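Local coordinates for protein L-isoleucine-4-hydroxylase (Bacillus thuringiensis, PDB 6LNH) that hydroxylates L-isoleucine to (4S)-4-hydroxy-L-isoleucine in an iron-dependent reaction that consumes 2-oxoglutarate and molecular oxygen and releases succinate and carbon dioxide, at residues T187-D192 with G229-T234; Q151-A156 with E235-I240; H180-S185 with E210-L215; K29-I34 with Q204-K209; I167-D172 with L194-P199. All blocks are in the same frame, centred on the assembly; numbering follows the deposited sequence.

Contact 1: T187-D192 with G229-T234; sequences TAIGGD and GTECST. With HG (mercury (II) ion), chain F.
SG of C232, packed 3.8 Å from the methyl CG2 of T187, also holds a mercury(II) ion, with SG 2.5 Å from the metal. E210 of the second subunit supplies another ligand, so the ion pins this loop to a neighbouring chain; T187 and T234 add packing against P211 of that subunit. Next to the cysteine, T230 works in two directions. A chi1 of -176° carries OG1 of T230 away from its own amide nitrogen and alongside the T187 side chain; the hydroxyl donates to T187 O at 2.9 Å, reaching it from 42° above the carbonyl plane. The same OG1 accepts from C232 N at 3.1 Å, which closes an ST turn and sets the bend that carries the cysteine toward T187. A water lends T187 O a further, longer hydrogen bond and receives one from E231 N, bridging the two backbones. The carboxylate of E231 is directed elsewhere, to the backbone N of S207 in the third subunit. One residue pair continues as strand: I189 N donates to G229 O, and G229 N to I189 O, each at 2.7 Å, the second bond nearly straight at 174°. This antiparallel hydrogen-bonded pair joins strands 189-196 and 222-229 of the smaller sheet of a cupin-type double-stranded beta-helix.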
# COMPACT_ATOMS: atom_id res chain seq x y z
N THR C 187 4.60 -0.69 -8.05
CA THR C 187 5.78 0.01 -7.57
C THR C 187 5.66 1.52 -7.69
O THR C 187 6.57 2.24 -7.26
CB THR C 187 7.01 -0.48 -8.33
OG1 THR C 187 6.81 -0.29 -9.73
CG2 THR C 187 7.25 -1.96 -8.05
N ALA C 188 4.57 2.02 -8.27
CA ALA C 188 4.42 3.45 -8.50
C ALA C 188 3.93 4.16 -7.25
O ALA C 188 3.13 3.63 -6.47
CB ALA C 188 3.45 3.70 -9.66
N ILE C 189 4.42 5.38 -7.06
CA ILE C 189 3.98 6.27 -5.99
C ILE C 189 3.64 7.62 -6.61
O ILE C 189 4.23 8.03 -7.61
CB ILE C 189 5.06 6.44 -4.89
CG1 ILE C 189 5.73 5.09 -4.59
CG2 ILE C 189 4.45 7.02 -3.63
CD1 ILE C 189 6.55 5.08 -3.31
N GLY C 190 2.67 8.30 -6.02
CA GLY C 190 2.23 9.57 -6.55
C GLY C 190 1.15 9.41 -7.60
O GLY C 190 0.42 8.42 -7.65
N GLY C 191 1.06 10.42 -8.46
CA GLY C 191 0.00 10.45 -9.46
C GLY C 191 -1.37 10.72 -8.89
O GLY C 191 -2.37 10.28 -9.46
N ASP C 192 -1.44 11.43 -7.76
CA ASP C 192 -2.72 11.81 -7.17
C ASP C 192 -3.25 13.08 -7.83
O ASP C 192 -2.49 13.94 -8.28
CB ASP C 192 -2.56 12.05 -5.67
CG ASP C 192 -1.69 11.00 -5.00
OD1 ASP C 192 -1.93 9.79 -5.20
OD2 ASP C 192 -0.76 11.39 -4.26
N GLY C 229 6.48 8.65 -8.99
CA GLY C 229 7.78 8.18 -8.55
C GLY C 229 7.78 6.70 -8.26
O GLY C 229 6.75 6.02 -8.33
N THR C 230 8.97 6.20 -7.94
CA THR C 230 9.17 4.85 -7.44
C THR C 230 10.45 4.85 -6.63
O THR C 230 11.43 5.51 -7.00
CB THR C 230 9.24 3.83 -8.59
OG1 THR C 230 9.34 2.50 -8.05
CG2 THR C 230 10.43 4.10 -9.49
N GLU C 231 10.43 4.15 -5.49
CA GLU C 231 11.64 3.82 -4.76
C GLU C 231 12.16 2.43 -5.10
O GLU C 231 12.93 1.86 -4.33
CB GLU C 231 11.40 3.97 -3.26
CG GLU C 231 11.25 5.42 -2.82
CD GLU C 231 10.74 5.53 -1.40
OE1 GLU C 231 10.21 4.52 -0.90
OE2 GLU C 231 10.85 6.62 -0.79
N CYS C 232 11.78 1.89 -6.25
CA CYS C 232 12.16 0.54 -6.65
C CYS C 232 13.08 0.59 -7.85
O CYS C 232 13.17 1.60 -8.56
CB CYS C 232 10.92 -0.30 -6.97
SG CYS C 232 9.77 -0.55 -5.58
N SER C 233 13.77 -0.52 -8.10
CA SER C 233 14.77 -0.57 -9.16
C SER C 233 14.18 -0.78 -10.54
O SER C 233 14.93 -0.71 -11.52
CB SER C 233 15.80 -1.66 -8.86
OG SER C 233 16.08 -1.73 -7.47
N THR C 234 12.88 -1.04 -10.66
CA THR C 234 12.24 -1.25 -11.95
C THR C 234 11.41 -0.03 -12.33
O THR C 234 11.16 0.87 -11.52
CB THR C 234 11.38 -2.51 -11.94
OG1 THR C 234 10.26 -2.33 -11.07
CG2 THR C 234 12.20 -3.71 -11.48
HG HG F . 10.87 -0.65 -3.34
O HOH W 1 8.29 2.37 -4.48

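Contact 2: Q151-A156 with E235-I240; sequences QVRYKA and EAFRDI
Charge and ring stacking meet on the face that carries R153, F237 and D239. R153 grips D239 side-on, NE to OD1 and NH2 to OD2, in a salt bridge whose guanidinium and carboxylate planes are only 11° apart. The NH2 to OD2 bond, 2.9 Å long, uses the syn lone pair of the acid. The bend at chi3 of R153 (-97°) also lays the guanidinium over F237, planes 22° apart and CZ 3.8 Å from the ring centroid, a cation-pi stack. CG of K155 meets the same ring at its edge, 3.7 Å from CE1.

Backbone bonds are regular: V152 with I240, Y154 with R238 and A156 with A236 form antiparallel hydrogen-bonded pairs, each exchanging two bonds. Apolar contact falls on the other face, where CE1 of Y154 lies 4.2 Å from CG1 of I240.

Strands 145-156 and 236-247 are central neighbours in the larger sheet, flanked by 68-77 and 176-184; Y154 and R238 face L228 of strand 222-229.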
# COMPACT_ATOMS: atom_id res chain seq x y z
N GLN C 151 -4.06 8.60 -25.19
CA GLN C 151 -3.55 7.40 -24.56
C GLN C 151 -2.15 7.73 -24.04
O GLN C 151 -1.22 7.92 -24.82
CB GLN C 151 -3.51 6.26 -25.58
CG GLN C 151 -3.44 4.85 -25.04
CD GLN C 151 -3.40 3.84 -26.17
OE1 GLN C 151 -3.30 4.21 -27.34
NE2 GLN C 151 -3.48 2.56 -25.82
N VAL C 152 -2.01 7.80 -22.71
CA VAL C 152 -0.77 8.26 -22.09
C VAL C 152 -0.28 7.22 -21.10
O VAL C 152 -1.05 6.73 -20.27
CB VAL C 152 -0.94 9.61 -21.38
CG1 VAL C 152 0.42 10.14 -20.91
CG2 VAL C 152 -1.61 10.62 -22.30
N ARG C 153 0.99 6.87 -21.20
CA ARG C 153 1.67 6.05 -20.21
C ARG C 153 2.76 6.91 -19.57
O ARG C 153 3.73 7.28 -20.24
CB ARG C 153 2.27 4.80 -20.85
CG ARG C 153 3.19 4.00 -19.96
CD ARG C 153 3.37 2.64 -20.60
NE ARG C 153 2.48 1.63 -20.03
CZ ARG C 153 2.84 0.38 -19.76
NH1 ARG C 153 4.07 -0.03 -20.04
NH2 ARG C 153 1.96 -0.47 -19.24
N TYR C 154 2.61 7.21 -18.29
CA TYR C 154 3.67 7.89 -17.56
C TYR C 154 4.68 6.86 -17.08
O TYR C 154 4.30 5.80 -16.57
CB TYR C 154 3.10 8.68 -16.38
CG TYR C 154 2.18 9.80 -16.82
CD1 TYR C 154 0.83 9.56 -17.00
CD2 TYR C 154 2.67 11.08 -17.06
CE1 TYR C 154 -0.02 10.57 -17.40
CE2 TYR C 154 1.83 12.09 -17.47
CZ TYR C 154 0.49 11.83 -17.64
OH TYR C 154 -0.35 12.85 -18.04
N LYS C 155 5.96 7.17 -17.23
CA LYS C 155 7.01 6.24 -16.86
C LYS C 155 7.92 6.91 -15.84
O LYS C 155 8.45 7.99 -16.10
CB LYS C 155 7.80 5.79 -18.09
CG LYS C 155 6.91 5.30 -19.23
CD LYS C 155 7.72 4.92 -20.46
CE LYS C 155 7.85 6.10 -21.41
NZ LYS C 155 8.56 5.72 -22.66
N ALA C 156 8.09 6.26 -14.70
CA ALA C 156 8.90 6.79 -13.62
C ALA C 156 9.95 5.77 -13.23
O ALA C 156 9.72 4.56 -13.26
CB ALA C 156 8.05 7.15 -12.40
N GLU C 235 10.96 -0.04 -13.58
CA GLU C 235 10.17 1.06 -14.13
C GLU C 235 8.73 0.97 -13.64
O GLU C 235 8.11 -0.10 -13.65
CB GLU C 235 10.19 1.01 -15.65
CG GLU C 235 11.58 1.13 -16.26
CD GLU C 235 11.65 0.54 -17.66
OE1 GLU C 235 10.85 -0.36 -17.96
OE2 GLU C 235 12.51 0.99 -18.44
N ALA C 236 8.19 2.11 -13.19
CA ALA C 236 6.81 2.21 -12.76
C ALA C 236 5.99 2.94 -13.81
O ALA C 236 6.48 3.84 -14.49
CB ALA C 236 6.70 2.95 -11.42
N PHE C 237 4.73 2.53 -13.95
CA PHE C 237 3.87 3.03 -15.01
C PHE C 237 2.58 3.58 -14.42
O PHE C 237 2.11 3.13 -13.38
CB PHE C 237 3.52 1.92 -16.02
CG PHE C 237 4.70 1.41 -16.79
CD1 PHE C 237 5.62 2.29 -17.33
CD2 PHE C 237 4.90 0.05 -16.95
CE1 PHE C 237 6.72 1.82 -18.03
CE2 PHE C 237 5.99 -0.43 -17.65
CZ PHE C 237 6.91 0.46 -18.19
N ARG C 238 2.02 4.56 -15.12
CA ARG C 238 0.66 5.03 -14.89
C ARG C 238 0.02 5.17 -16.26
O ARG C 238 0.37 6.08 -17.03
CB ARG C 238 0.62 6.34 -14.12
CG ARG C 238 -0.78 6.76 -13.71
CD ARG C 238 -0.76 7.92 -12.74
NE ARG C 238 -2.11 8.31 -12.33
CZ ARG C 238 -2.75 9.37 -12.81
NH1 ARG C 238 -2.16 10.16 -13.70
NH2 ARG C 238 -3.97 9.65 -12.40
N ASP C 239 -0.91 4.28 -16.57
CA ASP C 239 -1.55 4.23 -17.88
C ASP C 239 -2.87 4.98 -17.78
O ASP C 239 -3.72 4.66 -16.95
CB ASP C 239 -1.78 2.78 -18.32
CG ASP C 239 -0.48 2.03 -18.54
OD1 ASP C 239 0.54 2.69 -18.85
OD2 ASP C 239 -0.47 0.79 -18.41
N ILE C 240 -3.03 5.98 -18.64
CA ILE C 240 -4.17 6.89 -18.57
C ILE C 240 -4.85 6.95 -19.92
O ILE C 240 -4.22 6.77 -20.97
CB ILE C 240 -3.67 8.28 -18.10
CG1 ILE C 240 -3.50 8.31 -16.58
CG2 ILE C 240 -4.50 9.44 -18.65
CD1 ILE C 240 -4.73 7.93 -15.82

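Contact 3: H180-S185 with E210-L215; sequences HLMNLS and EPLETL. With HG (mercury (II) ion), chain G.
L181 takes two backbone hydrogen bonds from a type II beta turn, E210 to E213, that leads into strand 214-218 of the larger sheet. Its N-H donates to E213 O at 3.0 Å, and its carbonyl accepts from L212 N at 2.7 Å. L212 holds the turn's third position with positive phi. One residue back, the pairing becomes an antiparallel non-hydrogen-bonded pair, H180 with T214, whose side chains lie side by side. There ND1 of the imidazole meets OG1 of the threonine at 2.7 Å, near the ring plane, while CG2 of the threonine sits 3.4 Å from CE1 of the histidine. Van der Waals contacts complete the shell: CD2 of L181 reaches E210 O at 3.6 Å, CB of P211 lies 3.5 Å from M182 O, and, as an apolar pair, SD of M182 touches CD2 of L212.

A second shell fixes these groups. D129 hydrogen-bonds NE2 of H180, so both ring nitrogens are engaged and the ring's rotation is set. On the far side of the strand, M182 and N183 both face D239 of strand 236-247 in a classic beta bulge. From the turn's first residue, CG of E210 leaves between its backbone N and carbonyl carbon (chi1 45°), and the chain beyond reaches a mercury ion shared with C232 of the second subunit, OE1 to metal 2.6 Å.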
# COMPACT_ATOMS: atom_id res chain seq x y z
N HIS C 180 -9.57 8.70 -17.31
CA HIS C 180 -9.82 7.30 -16.98
C HIS C 180 -8.50 6.62 -16.68
O HIS C 180 -7.62 6.54 -17.54
CB HIS C 180 -10.54 6.58 -18.12
CG HIS C 180 -11.76 7.29 -18.62
ND1 HIS C 180 -12.97 7.23 -17.97
CD2 HIS C 180 -11.95 8.08 -19.70
CE1 HIS C 180 -13.86 7.96 -18.63
NE2 HIS C 180 -13.26 8.48 -19.69
N LEU C 181 -8.35 6.12 -15.45
CA LEU C 181 -7.21 5.28 -15.12
C LEU C 181 -7.33 3.93 -15.81
O LEU C 181 -8.36 3.26 -15.71
CB LEU C 181 -7.11 5.09 -13.60
CG LEU C 181 -5.95 4.24 -13.09
CD1 LEU C 181 -4.61 4.85 -13.48
CD2 LEU C 181 -6.05 4.08 -11.58
N MET C 182 -6.28 3.53 -16.52
CA MET C 182 -6.24 2.23 -17.17
C MET C 182 -5.40 1.20 -16.43
O MET C 182 -5.77 0.02 -16.38
CB MET C 182 -5.72 2.38 -18.61
CG MET C 182 -6.60 3.25 -19.48
SD MET C 182 -8.27 2.60 -19.67
CE MET C 182 -7.94 1.13 -20.63
N ASN C 183 -4.28 1.62 -15.84
CA ASN C 183 -3.38 0.69 -15.16
C ASN C 183 -2.36 1.49 -14.37
O ASN C 183 -2.00 2.61 -14.74
CB ASN C 183 -2.67 -0.25 -16.14
CG ASN C 183 -2.22 -1.54 -15.47
OD1 ASN C 183 -2.37 -1.71 -14.26
ND2 ASN C 183 -1.66 -2.46 -16.25
N LEU C 184 -1.89 0.88 -13.28
CA LEU C 184 -0.90 1.49 -12.40
C LEU C 184 -0.06 0.38 -11.82
O LEU C 184 -0.58 -0.50 -11.13
CB LEU C 184 -1.60 2.30 -11.31
CG LEU C 184 -0.83 3.03 -10.21
CD1 LEU C 184 -0.05 4.20 -10.78
CD2 LEU C 184 -1.80 3.51 -9.14
N SER C 185 1.24 0.40 -12.10
CA SER C 185 2.14 -0.59 -11.52
C SER C 185 2.13 -0.48 -10.00
O SER C 185 1.93 0.60 -9.43
CB SER C 185 3.56 -0.41 -12.07
OG SER C 185 4.13 0.80 -11.62
N GLU C 210 -7.96 1.59 -8.52
CA GLU C 210 -8.27 0.46 -9.44
C GLU C 210 -8.57 0.96 -10.85
O GLU C 210 -9.05 2.10 -10.99
CB GLU C 210 -9.43 -0.37 -8.90
CG GLU C 210 -10.59 0.47 -8.39
CD GLU C 210 -11.50 -0.25 -7.41
OE1 GLU C 210 -11.15 -0.30 -6.22
OE2 GLU C 210 -12.54 -0.75 -7.85
N PRO C 211 -8.36 0.13 -11.89
CA PRO C 211 -8.65 0.49 -13.28
C PRO C 211 -10.10 0.91 -13.53
O PRO C 211 -11.00 0.42 -12.86
CB PRO C 211 -8.32 -0.79 -14.06
CG PRO C 211 -7.29 -1.47 -13.20
CD PRO C 211 -7.75 -1.20 -11.79
N LEU C 212 -10.27 1.80 -14.52
CA LEU C 212 -11.53 2.43 -14.98
C LEU C 212 -12.05 3.41 -13.93
O LEU C 212 -13.20 3.86 -14.09
CB LEU C 212 -12.58 1.41 -15.44
CG LEU C 212 -12.09 0.40 -16.48
CD1 LEU C 212 -13.19 -0.56 -16.87
CD2 LEU C 212 -11.54 1.12 -17.70
N GLU C 213 -11.24 3.75 -12.92
CA GLU C 213 -11.67 4.82 -11.99
C GLU C 213 -11.63 6.11 -12.82
O GLU C 213 -10.68 6.28 -13.59
CB GLU C 213 -10.84 4.84 -10.71
CG GLU C 213 -11.40 3.95 -9.62
CD GLU C 213 -10.82 4.15 -8.24
OE1 GLU C 213 -9.60 3.95 -8.08
OE2 GLU C 213 -11.58 4.49 -7.32
N THR C 214 -12.61 6.98 -12.64
CA THR C 214 -12.72 8.10 -13.56
C THR C 214 -12.89 9.42 -12.82
O THR C 214 -13.56 9.48 -11.78
CB THR C 214 -13.91 7.87 -14.52
OG1 THR C 214 -13.62 6.75 -15.37
CG2 THR C 214 -14.17 9.10 -15.39
N LEU C 215 -12.27 10.47 -13.36
CA LEU C 215 -12.38 11.83 -12.86
C LEU C 215 -12.64 12.75 -14.03
O LEU C 215 -11.91 12.71 -15.03
CB LEU C 215 -11.11 12.25 -12.12
CG LEU C 215 -11.17 13.47 -11.19
CD1 LEU C 215 -9.77 13.74 -10.69
CD2 LEU C 215 -11.74 14.69 -11.89
HG HG G . -9.99 -0.99 -3.94

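Contact 4: K29-I34 with Q204-K209; sequences KGFLEI and QFISLK
Edge strands of the two sheets of the beta-helix fold face each other where F31 and E33 meet Q204 and I206. Strand 31-34 borders the larger sheet and strand 204-206 the smaller one; their axes come no closer than 9.9 Å and run 32° apart, so side chains alone span the gap. The phenyl ring of F31 touches with its CE2 corner, 4.0 Å from CG of Q204 and 4.1 Å from CD1 of I206. Its CG stands between backbone N and carbonyl carbon (chi1 74°), which swings the ring toward the other sheet, and CE of K29 lies over one ring face. E33 approaches I206 from the opposite direction with an extended chain, placing CD 3.7 Å from CG1 of the isoleucine. Next to it, OE1 of E33 and OE1 of Q204 come within 3.6 Å; both acceptors, they share no hydrogen bond, and their carboxylate and amide planes stand 57° apart. I195, on the strand beside 204-206, backs the aromatic ring, and L215 packs on I206.

No polar bond joins the two segments, so the cohesion here is dispersive. The two side-chain oxygens would be expected to repel mildly, but K158 of the third subunit hydrogen-bonds Q204 OE1 and packs on E33, and its positive charge probably offsets that cost.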
# COMPACT_ATOMS: atom_id res chain seq x y z
N LYS C 29 -19.93 21.87 -9.02
CA LYS C 29 -18.63 21.67 -8.39
C LYS C 29 -17.45 21.90 -9.33
O LYS C 29 -16.38 22.30 -8.87
CB LYS C 29 -18.54 20.25 -7.83
CG LYS C 29 -18.69 20.15 -6.32
CD LYS C 29 -18.95 18.71 -5.89
CE LYS C 29 -18.07 17.74 -6.66
NZ LYS C 29 -18.17 16.34 -6.16
N GLY C 30 -17.61 21.66 -10.63
CA GLY C 30 -16.51 21.80 -11.56
C GLY C 30 -15.72 20.53 -11.78
O GLY C 30 -14.81 20.53 -12.62
N PHE C 31 -16.03 19.49 -11.01
CA PHE C 31 -15.33 18.19 -11.12
C PHE C 31 -16.28 17.10 -10.64
O PHE C 31 -17.28 17.41 -9.97
CB PHE C 31 -14.03 18.21 -10.32
CG PHE C 31 -14.22 18.14 -8.82
CD1 PHE C 31 -14.47 19.28 -8.09
CD2 PHE C 31 -14.15 16.93 -8.16
CE1 PHE C 31 -14.64 19.21 -6.71
CE2 PHE C 31 -14.32 16.86 -6.79
CZ PHE C 31 -14.57 18.01 -6.07
N LEU C 32 -15.98 15.84 -10.98
CA LEU C 32 -16.88 14.73 -10.58
C LEU C 32 -16.11 13.41 -10.63
O LEU C 32 -15.54 13.10 -11.68
CB LEU C 32 -18.06 14.70 -11.54
CG LEU C 32 -19.32 14.00 -11.04
CD1 LEU C 32 -19.50 12.67 -11.75
CD2 LEU C 32 -19.26 13.79 -9.54
N GLU C 33 -16.07 12.69 -9.51
CA GLU C 33 -15.41 11.36 -9.47
C GLU C 33 -16.45 10.32 -9.86
O GLU C 33 -17.58 10.41 -9.37
CB GLU C 33 -14.83 11.07 -8.08
CG GLU C 33 -14.26 12.30 -7.40
CD GLU C 33 -14.12 12.16 -5.89
OE1 GLU C 33 -14.60 13.06 -5.17
OE2 GLU C 33 -13.53 11.16 -5.44
N ILE C 34 -16.09 9.39 -10.75
CA ILE C 34 -17.04 8.34 -11.20
C ILE C 34 -16.42 6.97 -10.90
O ILE C 34 -15.22 6.80 -11.18
CB ILE C 34 -17.37 8.51 -12.69
CG1 ILE C 34 -18.07 9.84 -12.97
CG2 ILE C 34 -18.18 7.33 -13.20
CD1 ILE C 34 -18.16 10.19 -14.44
N GLN C 204 -9.84 19.42 -2.76
CA GLN C 204 -10.15 17.97 -2.81
C GLN C 204 -8.92 17.17 -3.23
O GLN C 204 -8.13 17.68 -4.04
CB GLN C 204 -11.33 17.73 -3.74
CG GLN C 204 -11.83 16.29 -3.75
CD GLN C 204 -12.66 15.95 -2.54
OE1 GLN C 204 -13.15 14.83 -2.40
NE2 GLN C 204 -12.82 16.92 -1.65
N PHE C 205 -8.78 15.97 -2.67
CA PHE C 205 -7.66 15.04 -2.99
C PHE C 205 -8.27 13.74 -3.51
O PHE C 205 -9.00 13.08 -2.75
CB PHE C 205 -6.80 14.81 -1.75
CG PHE C 205 -5.62 13.90 -1.96
CD1 PHE C 205 -5.79 12.54 -2.15
CD2 PHE C 205 -4.33 14.40 -1.96
CE1 PHE C 205 -4.70 11.71 -2.34
CE2 PHE C 205 -3.24 13.57 -2.15
CZ PHE C 205 -3.43 12.22 -2.34
N ILE C 206 -7.99 13.39 -4.76
CA ILE C 206 -8.56 12.15 -5.36
C ILE C 206 -7.41 11.24 -5.82
O ILE C 206 -6.55 11.72 -6.58
CB ILE C 206 -9.51 12.49 -6.52
CG1 ILE C 206 -10.65 13.41 -6.07
CG2 ILE C 206 -10.04 11.23 -7.17
CD1 ILE C 206 -10.93 14.55 -7.02
N SER C 207 -7.42 9.99 -5.37
CA SER C 207 -6.37 9.02 -5.77
C SER C 207 -7.01 7.90 -6.59
O SER C 207 -7.74 7.09 -6.01
CB SER C 207 -5.66 8.47 -4.57
OG SER C 207 -4.65 7.55 -4.96
N LEU C 208 -6.77 7.88 -7.90
CA LEU C 208 -7.32 6.80 -8.76
C LEU C 208 -6.49 5.55 -8.49
O LEU C 208 -5.28 5.58 -8.77
CB LEU C 208 -7.25 7.24 -10.22
CG LEU C 208 -7.96 8.55 -10.54
CD1 LEU C 208 -8.12 8.74 -12.04
CD2 LEU C 208 -9.32 8.61 -9.86
N LYS C 209 -7.12 4.50 -7.95
CA LYS C 209 -6.39 3.25 -7.60
C LYS C 209 -6.74 2.12 -8.57
O LYS C 209 -5.85 1.74 -9.35
CB LYS C 209 -6.69 2.85 -6.15
CG LYS C 209 -5.70 1.87 -5.53
CD LYS C 209 -6.34 0.90 -4.57
CE LYS C 209 -5.58 -0.40 -4.45
NZ LYS C 209 -5.68 -0.96 -3.08

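Contact 5: I167-D172 with L194-P199; sequences IWLHKD and LIANSP. With FE (Fe (III) ion), chain M.
W168 and L169 pack on L194, A196 and P199 just ahead of the H-x-D motif, H170 and D172, that with H223 forms the iron-binding facial triad of this cupin-type dioxygenase. The indole and L194 cross at about a right angle: a chi1 of -168° extends the indole away from the backbone N, so that its benzo corner CH2 arrives obliquely at CD1 of L194, 3.4 Å away. CG of the adjacent L169 rests 3.6 Å above one indole face, while the ring also stacks on W168 of the third subunit. L169 points toward 194-199. Its two methyls share CB of A196, with CD2 at 3.8 Å, and CD1 also reaches CA of P199 at 3.8 Å.

This packing joins the loop that carries the metal ligands to strand 189-196. D172 OD1 stands rather far from the iron, at 2.8 Å. H170 is steered by its own segment: ND1 donates in the ring plane to W168 O, 2.8 Å at 175°, leaving NE2 to bind the iron(III) ion at 2.4 Å.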
# COMPACT_ATOMS: atom_id res chain seq x y z
N ILE C 167 3.53 21.68 -14.52
CA ILE C 167 3.92 20.80 -13.38
C ILE C 167 2.94 20.93 -12.21
O ILE C 167 2.87 19.98 -11.42
CB ILE C 167 5.37 21.10 -12.97
CG1 ILE C 167 6.03 19.91 -12.27
CG2 ILE C 167 5.44 22.36 -12.12
CD1 ILE C 167 7.54 19.94 -12.34
N TRP C 168 2.21 22.04 -12.11
CA TRP C 168 1.32 22.24 -10.96
C TRP C 168 -0.12 22.59 -11.38
O TRP C 168 -0.55 22.20 -12.46
CB TRP C 168 1.91 23.30 -10.02
CG TRP C 168 1.28 23.43 -8.62
CD1 TRP C 168 0.86 24.59 -8.03
CD2 TRP C 168 1.02 22.38 -7.68
NE1 TRP C 168 0.36 24.33 -6.78
CE2 TRP C 168 0.44 22.98 -6.54
CE3 TRP C 168 1.21 20.99 -7.68
CZ2 TRP C 168 0.06 22.24 -5.42
CZ3 TRP C 168 0.83 20.27 -6.57
CH2 TRP C 168 0.26 20.90 -5.45
N LEU C 169 -0.86 23.29 -10.51
CA LEU C 169 -2.28 23.56 -10.74
C LEU C 169 -2.50 24.29 -12.06
O LEU C 169 -1.69 25.13 -12.47
CB LEU C 169 -2.85 24.39 -9.58
CG LEU C 169 -2.92 23.68 -8.23
CD1 LEU C 169 -3.18 24.72 -7.16
CD2 LEU C 169 -4.01 22.61 -8.25
N HIS C 170 -3.61 23.96 -12.73
CA HIS C 170 -3.84 24.46 -14.08
C HIS C 170 -5.27 24.14 -14.51
O HIS C 170 -6.01 23.42 -13.84
CB HIS C 170 -2.88 23.86 -15.07
CG HIS C 170 -3.04 22.38 -15.22
ND1 HIS C 170 -2.35 21.47 -14.45
CD2 HIS C 170 -3.82 21.66 -16.06
CE1 HIS C 170 -2.72 20.25 -14.79
NE2 HIS C 170 -3.62 20.34 -15.76
N LYS C 171 -5.62 24.67 -15.68
CA LYS C 171 -6.83 24.33 -16.41
C LYS C 171 -6.43 23.81 -17.77
O LYS C 171 -5.48 24.32 -18.39
CB LYS C 171 -7.75 25.53 -16.53
CG LYS C 171 -8.15 26.07 -15.18
CD LYS C 171 -9.07 27.26 -15.29
CE LYS C 171 -9.43 27.79 -13.90
NZ LYS C 171 -10.30 29.00 -13.97
N ASP C 172 -7.15 22.77 -18.21
CA ASP C 172 -6.88 22.17 -19.54
C ASP C 172 -7.50 23.04 -20.63
O ASP C 172 -8.39 23.85 -20.31
CB ASP C 172 -7.43 20.74 -19.61
CG ASP C 172 -6.71 19.76 -18.71
OD1 ASP C 172 -5.61 20.10 -18.23
OD2 ASP C 172 -7.26 18.66 -18.49
N LEU C 194 -5.44 16.58 -7.70
CA LEU C 194 -5.80 17.66 -6.79
C LEU C 194 -6.82 18.57 -7.45
O LEU C 194 -6.75 18.83 -8.65
CB LEU C 194 -4.57 18.47 -6.38
CG LEU C 194 -3.39 17.65 -5.86
CD1 LEU C 194 -2.22 18.55 -5.53
CD2 LEU C 194 -3.81 16.84 -4.64
N ILE C 195 -7.78 19.06 -6.66
CA ILE C 195 -8.75 20.04 -7.10
C ILE C 195 -8.59 21.29 -6.25
O ILE C 195 -8.55 21.21 -5.02
CB ILE C 195 -10.19 19.51 -7.01
CG1 ILE C 195 -10.32 18.17 -7.73
CG2 ILE C 195 -11.16 20.53 -7.62
CD1 ILE C 195 -10.03 18.23 -9.21
N ALA C 196 -8.50 22.44 -6.91
CA ALA C 196 -8.35 23.72 -6.23
C ALA C 196 -9.27 24.74 -6.88
O ALA C 196 -9.20 24.96 -8.09
CB ALA C 196 -6.90 24.20 -6.30
N ASN C 197 -10.13 25.36 -6.07
CA ASN C 197 -10.93 26.47 -6.58
C ASN C 197 -10.04 27.65 -6.95
O ASN C 197 -10.32 28.37 -7.92
CB ASN C 197 -11.98 26.89 -5.55
CG ASN C 197 -12.87 25.74 -5.13
OD1 ASN C 197 -12.86 24.67 -5.74
ND2 ASN C 197 -13.67 25.96 -4.08
N SER C 198 -8.98 27.86 -6.19
CA SER C 198 -7.97 28.86 -6.47
C SER C 198 -6.63 28.28 -6.24
O SER C 198 -6.49 27.23 -5.53
CB SER C 198 -8.16 30.11 -5.59
OG SER C 198 -8.35 29.74 -4.24
N PRO C 199 -5.54 28.86 -6.75
CA PRO C 199 -4.19 28.35 -6.50
C PRO C 199 -3.70 28.52 -5.06
O PRO C 199 -2.55 28.17 -4.78
CB PRO C 199 -3.33 29.13 -7.50
CG PRO C 199 -4.28 29.44 -8.62
CD PRO C 199 -5.56 29.77 -7.92
FE FE M . -4.11 18.25 -16.84
O HOH W 2 -5.81 16.77 -17.31
O HOH W 3 -3.09 16.94 -18.57

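From the N terminus, 29-34 opens the longest of the five loops: contact 4 closes it at 204-209 and encloses all of contact 5. Contact 2 opens next at 151-156 and closes last, at 235-240, with contacts 1, 3 and 5 nested inside it, while it crosses contact 4. Within that loop 167-172, 180-185 and 187-192 open in turn and close in the order 194-199, 210-215, 229-234, so contacts 5, 3 and 1 cross one another; contacts 3 and 1 also cross contact 4. Contacts 2 and 3 knit the larger sheet, contact 1 joins strands of the smaller, contact 4 spans both, and contact 5 fastens the iron-binding loop to the smaller sheet.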